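Local structure of ATP-dependent RNA helicase HrpB (Escherichia coli, 6EUD) at residues S358-L363 / Q383-N388; L139-D144 / A376-L381. The protein hydrolyses ATP to ADP and phosphate as a DExH-box NTPase of the DEAH/RHA helicase group, and probably binds single-stranded RNA and acts as an RNA helicase. One frame throughout, in Å; residues are numbered along the deposited sequence.

Contact 1: S358-L363 / Q383-N388; sequences SDLSGL and QPPVVN
L360 and N388 bring the two backbones together, their CA atoms 6.4 Å apart, where two helices begin. L360 is the N-cap residue of helix 361-370 and P385 that of helix 386-398, where the chain leaves the second RecA-like domain, probably for the winged-helix region that follows it in DEAH/RHA helicases. No direct hydrogen bond joins them; two waters do the bridging. One donates to S358 O and accepts from N388 ND2, each at 2.7 Å, spanning the 3.9 Å between carbonyl oxygen and amide nitrogen. The other accepts from L360 N and donates to N388 O, so N388 is held through both its side chain and its backbone.

To one side of these water bridges lies a small apolar cluster. With CG beside its backbone N (chi1 -59°), L360 extends CD1 against P384 CB and N388 CB, 3.8 Å from each, and crosses both side chains at about a right angle. P385 CD also meets this methyl, at 4.0 Å. Helix 361-370 opens with an Asx turn: S361 N donates to D359 OD1 on its anti side (N-H...O 165°), while S361 OG reaches the same oxygen from above the carboxylate plane. L389 and A392 extend the apolar surroundings of L360. The chemistry implies a junction in which leucine and proline supply the dry contact, while water links backbone groups to each other and to the N388 amide.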
ATOM      1  N   SER A 358       4.546   1.568  -0.928  1.00 47.31           N
ATOM      2  CA  SER A 358       4.613   3.020  -0.731  1.00 49.29           C
ATOM      3  C   SER A 358       3.307   3.807  -0.931  1.00 43.28           C
ATOM      4  O   SER A 358       2.356   3.357  -1.579  1.00 39.99           O
ATOM      5  CB  SER A 358       5.688   3.626  -1.644  1.00 54.11           C
ATOM      6  OG  SER A 358       5.260   3.672  -2.988  1.00 58.90           O
ATOM      7  N   ASP A 359       3.295   4.987  -0.315  1.00 40.56           N
ATOM      8  CA  ASP A 359       2.314   6.048  -0.540  1.00 35.51           C
ATOM      9  C   ASP A 359       2.122   6.285  -2.037  1.00 32.67           C
ATOM     10  O   ASP A 359       3.082   6.500  -2.766  1.00 36.40           O
ATOM     11  CB  ASP A 359       2.804   7.326   0.154  1.00 33.01           C
ATOM     12  CG  ASP A 359       1.701   8.361   0.384  1.00 34.19           C
ATOM     13  OD1 ASP A 359       0.777   8.530  -0.450  1.00 30.40           O
ATOM     14  OD2 ASP A 359       1.787   9.021   1.433  1.00 34.02           O
ATOM     15  N   LEU A 360       0.891   6.241  -2.513  1.00 29.69           N
ATOM     16  CA  LEU A 360       0.671   6.374  -3.942  1.00 27.37           C
ATOM     17  C   LEU A 360      -0.043   7.669  -4.305  1.00 30.50           C
ATOM     18  O   LEU A 360      -0.489   7.831  -5.448  1.00 29.26           O
ATOM     19  CB  LEU A 360      -0.137   5.179  -4.466  1.00 33.21           C
ATOM     20  CG  LEU A 360       0.444   3.782  -4.262  1.00 32.16           C
ATOM     21  CD1 LEU A 360      -0.470   2.748  -4.889  1.00 31.28           C
ATOM     22  CD2 LEU A 360       1.858   3.670  -4.843  1.00 32.31           C
ATOM     23  N   SER A 361      -0.163   8.588  -3.347  1.00 29.67           N
ATOM     24  CA  SER A 361      -0.815   9.862  -3.632  1.00 29.92           C
ATOM     25  C   SER A 361      -0.071  10.641  -4.740  1.00 36.74           C
ATOM     26  O   SER A 361      -0.711  11.223  -5.614  1.00 39.05           O
ATOM     27  CB  SER A 361      -0.937  10.707  -2.367  1.00 28.36           C
ATOM     28  OG  SER A 361       0.312  10.923  -1.734  1.00 27.18           O
ATOM     29  N   GLY A 362       1.266  10.635  -4.721  1.00 27.47           N
ATOM     30  CA  GLY A 362       2.032  11.253  -5.791  1.00 27.91           C
ATOM     31  C   GLY A 362       1.820  10.562  -7.138  1.00 40.29           C
ATOM     32  O   GLY A 362       1.598  11.221  -8.158  1.00 36.81           O
ATOM     33  N   LEU A 363       1.885   9.229  -7.137  1.00 35.56           N
ATOM     34  CA  LEU A 363       1.696   8.437  -8.339  1.00 34.37           C
ATOM     35  C   LEU A 363       0.317   8.652  -8.935  1.00 34.77           C
ATOM     36  O   LEU A 363       0.157   8.791 -10.150  1.00 37.67           O
ATOM     37  CB  LEU A 363       1.913   6.961  -8.026  1.00 38.96           C
ATOM     38  CG  LEU A 363       1.549   5.982  -9.140  1.00 41.11           C
ATOM     39  CD1 LEU A 363       2.357   6.284 -10.386  1.00 41.34           C
ATOM     40  CD2 LEU A 363       1.852   4.582  -8.653  1.00 38.78           C
ATOM     41  N   GLN A 383       1.232  -4.213 -10.549  1.00 52.13           N
ATOM     42  CA  GLN A 383       0.100  -3.306 -10.439  1.00 55.39           C
ATOM     43  C   GLN A 383       0.080  -2.685  -9.057  1.00 52.88           C
ATOM     44  O   GLN A 383       0.355  -3.368  -8.072  1.00 51.43           O
ATOM     45  CB  GLN A 383      -1.216  -4.044 -10.719  1.00 63.46           C
ATOM     46  CG  GLN A 383      -1.457  -4.383 -12.189  1.00 72.91           C
ATOM     47  CD  GLN A 383      -2.100  -3.236 -12.953  1.00 83.71           C
ATOM     48  OE1 GLN A 383      -2.504  -2.236 -12.359  1.00 89.83           O
ATOM     49  NE2 GLN A 383      -2.211  -3.382 -14.274  1.00 88.48           N
ATOM     50  N   PRO A 384      -0.220  -1.379  -8.982  1.00 51.46           N
ATOM     51  CA  PRO A 384      -0.355  -0.707  -7.686  1.00 50.52           C
ATOM     52  C   PRO A 384      -1.445  -1.399  -6.862  1.00 52.81           C
ATOM     53  O   PRO A 384      -2.489  -1.732  -7.423  1.00 55.68           O
ATOM     54  CB  PRO A 384      -0.774   0.722  -8.059  1.00 49.56           C
ATOM     55  CG  PRO A 384      -0.417   0.893  -9.474  1.00 49.49           C
ATOM     56  CD  PRO A 384      -0.458  -0.465 -10.114  1.00 50.43           C
ATOM     57  N   PRO A 385      -1.202  -1.620  -5.559  1.00 49.17           N
ATOM     58  CA  PRO A 385      -2.156  -2.314  -4.678  1.00 47.04           C
ATOM     59  C   PRO A 385      -3.437  -1.508  -4.484  1.00 50.31           C
ATOM     60  O   PRO A 385      -3.369  -0.300  -4.248  1.00 52.52           O
ATOM     61  CB  PRO A 385      -1.405  -2.433  -3.350  1.00 43.96           C
ATOM     62  CG  PRO A 385       0.051  -2.181  -3.689  1.00 46.74           C
ATOM     63  CD  PRO A 385       0.042  -1.252  -4.863  1.00 44.72           C
ATOM     64  N   VAL A 386      -4.581  -2.182  -4.568  1.00 52.23           N
ATOM     65  CA  VAL A 386      -5.894  -1.551  -4.462  1.00 48.74           C
ATOM     66  C   VAL A 386      -6.040  -0.746  -3.176  1.00 46.22           C
ATOM     67  O   VAL A 386      -6.471   0.404  -3.206  1.00 50.41           O
ATOM     68  CB  VAL A 386      -7.014  -2.614  -4.533  1.00 51.50           C
ATOM     69  CG1 VAL A 386      -8.399  -1.961  -4.517  1.00 50.74           C
ATOM     70  CG2 VAL A 386      -6.842  -3.460  -5.777  1.00 56.09           C
ATOM     71  N   VAL A 387      -5.665  -1.355  -2.056  1.00 42.85           N
ATOM     72  CA  VAL A 387      -5.708  -0.717  -0.741  1.00 42.84           C
ATOM     73  C   VAL A 387      -4.974   0.623  -0.676  1.00 42.35           C
ATOM     74  O   VAL A 387      -5.474   1.577  -0.086  1.00 47.85           O
ATOM     75  CB  VAL A 387      -5.102  -1.664   0.342  1.00 42.94           C
ATOM     76  CG1 VAL A 387      -4.865  -0.932   1.680  1.00 37.46           C
ATOM     77  CG2 VAL A 387      -5.994  -2.860   0.521  1.00 45.43           C
ATOM     78  N   ASN A 388      -3.782   0.690  -1.259  1.00 41.23           N
ATOM     79  CA  ASN A 388      -3.000   1.921  -1.220  1.00 39.15           C
ATOM     80  C   ASN A 388      -3.491   2.964  -2.238  1.00 42.74           C
ATOM     81  O   ASN A 388      -3.329   4.173  -2.022  1.00 43.42           O
ATOM     82  CB  ASN A 388      -1.528   1.604  -1.440  1.00 35.45           C
ATOM     83  CG  ASN A 388      -0.933   0.814  -0.284  1.00 36.36           C
ATOM     84  OD1 ASN A 388      -1.513   0.764   0.800  1.00 39.71           O
ATOM     85  ND2 ASN A 388       0.231   0.211  -0.503  1.00 29.04           N
TER
HETATM   86  O   HOH W   1       1.766   0.942  -2.659  1.00 33.06           O
HETATM   87  O   HOH W   2      -1.194   5.724  -0.733  1.00 41.56           O

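Contact 2: L139-D144 / A376-L381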
ATOM      1  N   LEU A 139       8.866   3.766 -16.769  1.00 47.16           N
ATOM      2  CA  LEU A 139       8.614   2.681 -17.709  1.00 49.63           C
ATOM      3  C   LEU A 139       7.186   2.694 -18.268  1.00 53.43           C
ATOM      4  O   LEU A 139       6.994   2.558 -19.474  1.00 57.54           O
ATOM      5  CB  LEU A 139       8.888   1.328 -17.054  1.00 44.63           C
ATOM      6  CG  LEU A 139       8.683   0.152 -18.002  1.00 43.51           C
ATOM      7  CD1 LEU A 139       9.565   0.337 -19.218  1.00 39.90           C
ATOM      8  CD2 LEU A 139       9.001  -1.163 -17.314  1.00 36.13           C
ATOM      9  N   ALA A 140       6.196   2.855 -17.392  1.00 50.55           N
ATOM     10  CA  ALA A 140       4.785   2.884 -17.788  1.00 46.48           C
ATOM     11  C   ALA A 140       4.452   4.044 -18.739  1.00 52.54           C
ATOM     12  O   ALA A 140       3.707   3.859 -19.723  1.00 54.49           O
ATOM     13  CB  ALA A 140       3.899   2.952 -16.552  1.00 40.63           C
ATOM     14  N   LEU A 141       4.988   5.229 -18.440  1.00 48.16           N
ATOM     15  CA  LEU A 141       4.770   6.403 -19.280  1.00 45.56           C
ATOM     16  C   LEU A 141       5.407   6.202 -20.638  1.00 48.54           C
ATOM     17  O   LEU A 141       4.786   6.430 -21.671  1.00 55.84           O
ATOM     18  CB  LEU A 141       5.331   7.658 -18.611  1.00 43.97           C
ATOM     19  CG  LEU A 141       4.594   8.021 -17.319  1.00 41.32           C
ATOM     20  CD1 LEU A 141       5.343   9.064 -16.526  1.00 39.67           C
ATOM     21  CD2 LEU A 141       3.204   8.524 -17.655  1.00 37.89           C
ATOM     22  N   LEU A 142       6.647   5.744 -20.636  1.00 48.71           N
ATOM     23  CA  LEU A 142       7.379   5.540 -21.882  1.00 49.92           C
ATOM     24  C   LEU A 142       6.759   4.469 -22.794  1.00 54.64           C
ATOM     25  O   LEU A 142       6.841   4.565 -24.016  1.00 60.66           O
ATOM     26  CB  LEU A 142       8.827   5.191 -21.565  1.00 48.04           C
ATOM     27  CG  LEU A 142       9.609   6.366 -20.992  1.00 49.22           C
ATOM     28  CD1 LEU A 142      10.936   5.913 -20.405  1.00 46.88           C
ATOM     29  CD2 LEU A 142       9.802   7.424 -22.074  1.00 53.00           C
ATOM     30  N   LEU A 143       6.146   3.449 -22.208  1.00 51.96           N
ATOM     31  CA  LEU A 143       5.442   2.449 -22.998  1.00 52.91           C
ATOM     32  C   LEU A 143       4.149   3.042 -23.591  1.00 54.71           C
ATOM     33  O   LEU A 143       3.647   2.565 -24.613  1.00 49.60           O
ATOM     34  CB  LEU A 143       5.134   1.222 -22.144  1.00 52.28           C
ATOM     35  CG  LEU A 143       6.335   0.331 -21.791  1.00 49.25           C
ATOM     36  CD1 LEU A 143       5.933  -0.852 -20.900  1.00 42.71           C
ATOM     37  CD2 LEU A 143       7.019  -0.146 -23.059  1.00 47.30           C
ATOM     38  N   ASP A 144       3.614   4.086 -22.959  1.00 55.03           N
ATOM     39  CA  ASP A 144       2.433   4.732 -23.504  1.00 61.32           C
ATOM     40  C   ASP A 144       2.811   5.731 -24.590  1.00 65.00           C
ATOM     41  O   ASP A 144       2.105   5.844 -25.594  1.00 73.92           O
ATOM     42  CB  ASP A 144       1.620   5.419 -22.417  1.00 63.51           C
ATOM     43  CG  ASP A 144       0.474   4.562 -21.940  1.00 71.84           C
ATOM     44  OD1 ASP A 144       0.479   3.343 -22.226  1.00 75.09           O
ATOM     45  OD2 ASP A 144      -0.444   5.105 -21.306  1.00 77.84           O
ATOM     46  N   ALA A 376      -4.841   0.665 -13.735  1.00 67.89           N
ATOM     47  CA  ALA A 376      -4.780  -0.607 -14.456  1.00 71.08           C
ATOM     48  C   ALA A 376      -4.598  -0.434 -15.970  1.00 77.16           C
ATOM     49  O   ALA A 376      -4.063  -1.325 -16.632  1.00 80.99           O
ATOM     50  CB  ALA A 376      -6.027  -1.433 -14.169  1.00 70.65           C
ATOM     51  N   GLN A 377      -5.040   0.703 -16.509  1.00 77.43           N
ATOM     52  CA  GLN A 377      -4.886   1.007 -17.934  1.00 78.00           C
ATOM     53  C   GLN A 377      -3.426   0.971 -18.384  1.00 73.93           C
ATOM     54  O   GLN A 377      -3.131   0.612 -19.517  1.00 78.87           O
ATOM     55  CB  GLN A 377      -5.472   2.381 -18.263  1.00 82.51           C
ATOM     56  CG  GLN A 377      -6.902   2.611 -17.811  1.00 85.81           C
ATOM     57  CD  GLN A 377      -7.250   4.095 -17.778  1.00 89.26           C
ATOM     58  OE1 GLN A 377      -6.440   4.937 -18.164  1.00 89.82           O
ATOM     59  NE2 GLN A 377      -8.455   4.419 -17.320  1.00 90.22           N
ATOM     60  N   MET A 378      -2.518   1.353 -17.492  1.00 68.55           N
ATOM     61  CA  MET A 378      -1.087   1.369 -17.793  1.00 65.30           C
ATOM     62  C   MET A 378      -0.500  -0.033 -17.715  1.00 59.85           C
ATOM     63  O   MET A 378      -1.132  -0.940 -17.175  1.00 59.89           O
ATOM     64  CB  MET A 378      -0.343   2.279 -16.814  1.00 70.25           C
ATOM     65  CG  MET A 378      -1.057   3.581 -16.499  1.00 74.48           C
ATOM     66  SD  MET A 378      -0.731   4.849 -17.724  1.00 64.12           S
ATOM     67  CE  MET A 378       1.021   5.079 -17.472  1.00 59.32           C
ATOM     68  N   SER A 379       0.721  -0.198 -18.223  1.00 55.99           N
ATOM     69  CA  SER A 379       1.447  -1.462 -18.117  1.00 54.62           C
ATOM     70  C   SER A 379       2.492  -1.429 -16.999  1.00 56.17           C
ATOM     71  O   SER A 379       3.545  -0.807 -17.136  1.00 58.39           O
ATOM     72  CB  SER A 379       2.119  -1.809 -19.449  1.00 60.85           C
ATOM     73  OG  SER A 379       1.155  -2.065 -20.471  1.00 67.14           O
ATOM     74  N   TRP A 380       2.197  -2.105 -15.894  1.00 51.40           N
ATOM     75  CA  TRP A 380       3.116  -2.181 -14.764  1.00 47.81           C
ATOM     76  C   TRP A 380       3.798  -3.532 -14.696  1.00 49.35           C
ATOM     77  O   TRP A 380       3.236  -4.527 -15.142  1.00 54.67           O
ATOM     78  CB  TRP A 380       2.365  -1.924 -13.458  1.00 41.26           C
ATOM     79  CG  TRP A 380       1.622  -0.697 -13.528  1.00 41.56           C
ATOM     80  CD1 TRP A 380       0.330  -0.550 -13.901  1.00 44.13           C
ATOM     81  CD2 TRP A 380       2.125   0.612 -13.271  1.00 45.20           C
ATOM     82  NE1 TRP A 380      -0.018   0.772 -13.873  1.00 47.56           N
ATOM     83  CE2 TRP A 380       1.070   1.508 -13.485  1.00 47.80           C
ATOM     84  CE3 TRP A 380       3.367   1.111 -12.862  1.00 45.35           C
ATOM     85  CZ2 TRP A 380       1.215   2.887 -13.304  1.00 48.84           C
ATOM     86  CZ3 TRP A 380       3.508   2.481 -12.678  1.00 41.98           C
ATOM     87  CH2 TRP A 380       2.442   3.349 -12.898  1.00 44.21           C
ATOM     88  N   LEU A 381       5.007  -3.582 -14.150  1.00 46.24           N
ATOM     89  CA  LEU A 381       5.567  -4.882 -13.820  1.00 50.59           C
ATOM     90  C   LEU A 381       4.730  -5.409 -12.676  1.00 47.62           C
ATOM     91  O   LEU A 381       4.323  -6.559 -12.671  1.00 44.28           O
ATOM     92  CB  LEU A 381       7.049  -4.817 -13.437  1.00 56.32           C
ATOM     93  CG  LEU A 381       8.089  -5.115 -14.519  1.00 57.51           C
ATOM     94  CD1 LEU A 381       9.430  -5.428 -13.885  1.00 52.68           C
ATOM     95  CD2 LEU A 381       7.628  -6.282 -15.342  1.00 60.14           C
TER
HETATM   96  O   HOH W   3       1.689   1.658 -19.771  1.00 46.32           O
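A140 sets its methyl over one face of the W380 indole, in a CH-pi contact with CB 3.9 Å from the centroid of the six-membered ring and 12° off its normal. W380 starts away from helix 133-145, but chi1 of -53° and chi2 of 93° swing the benzo end back beneath the alanine. Its NE1 is bound to P375 O of the same loop, which helps fix the ring's rotation. M378 closes on the methyl as well: bent at chi2 and chi3, its chain curls so that CE lies 3.7 Å from A140 CB, while L141 CD2 touches that same CE. One turn on along the helix, D144 OD2 lies 3.6 Å from M378 SD, their side chains crossing at about a right angle. L143 CD1 packs more loosely on S379 CB.

A water donates to A140 O and D144 OD1 and accepts from S379 N at 2.6 Å. Helix 361-370 borders the cluster with W370 against D144 and L367 against M378. Thus the loop between helices 361-370 and 386-398 docks on the ATP-binding, RecA-like domain, away from the ATP site; the small alanine admits aromatic and thioether groups close to the helix, and the polar tie runs through water.

How the contacts relate
Along the chain the segments alternate: 139-144, then 358-363, then 376-381 and finally 383-388. The centres of the two contacts are 14 Å apart, with contact 1 nearer the centre of the chain. Helix 361-370, the following loop and helix 386-398 connect them, and the packing is continuous where L363 CD1 rests 3.9 Å from W380 CH2. Helix 133-145, within the ATP-binding helicase range, takes part in contact 2 and also reaches contact 1 through L133 and L137. Together they illustrate how two successive helices, 361-370 and 386-398, pack at their starts while the loop joining them packs on helix 133-145 of the ATP-binding region.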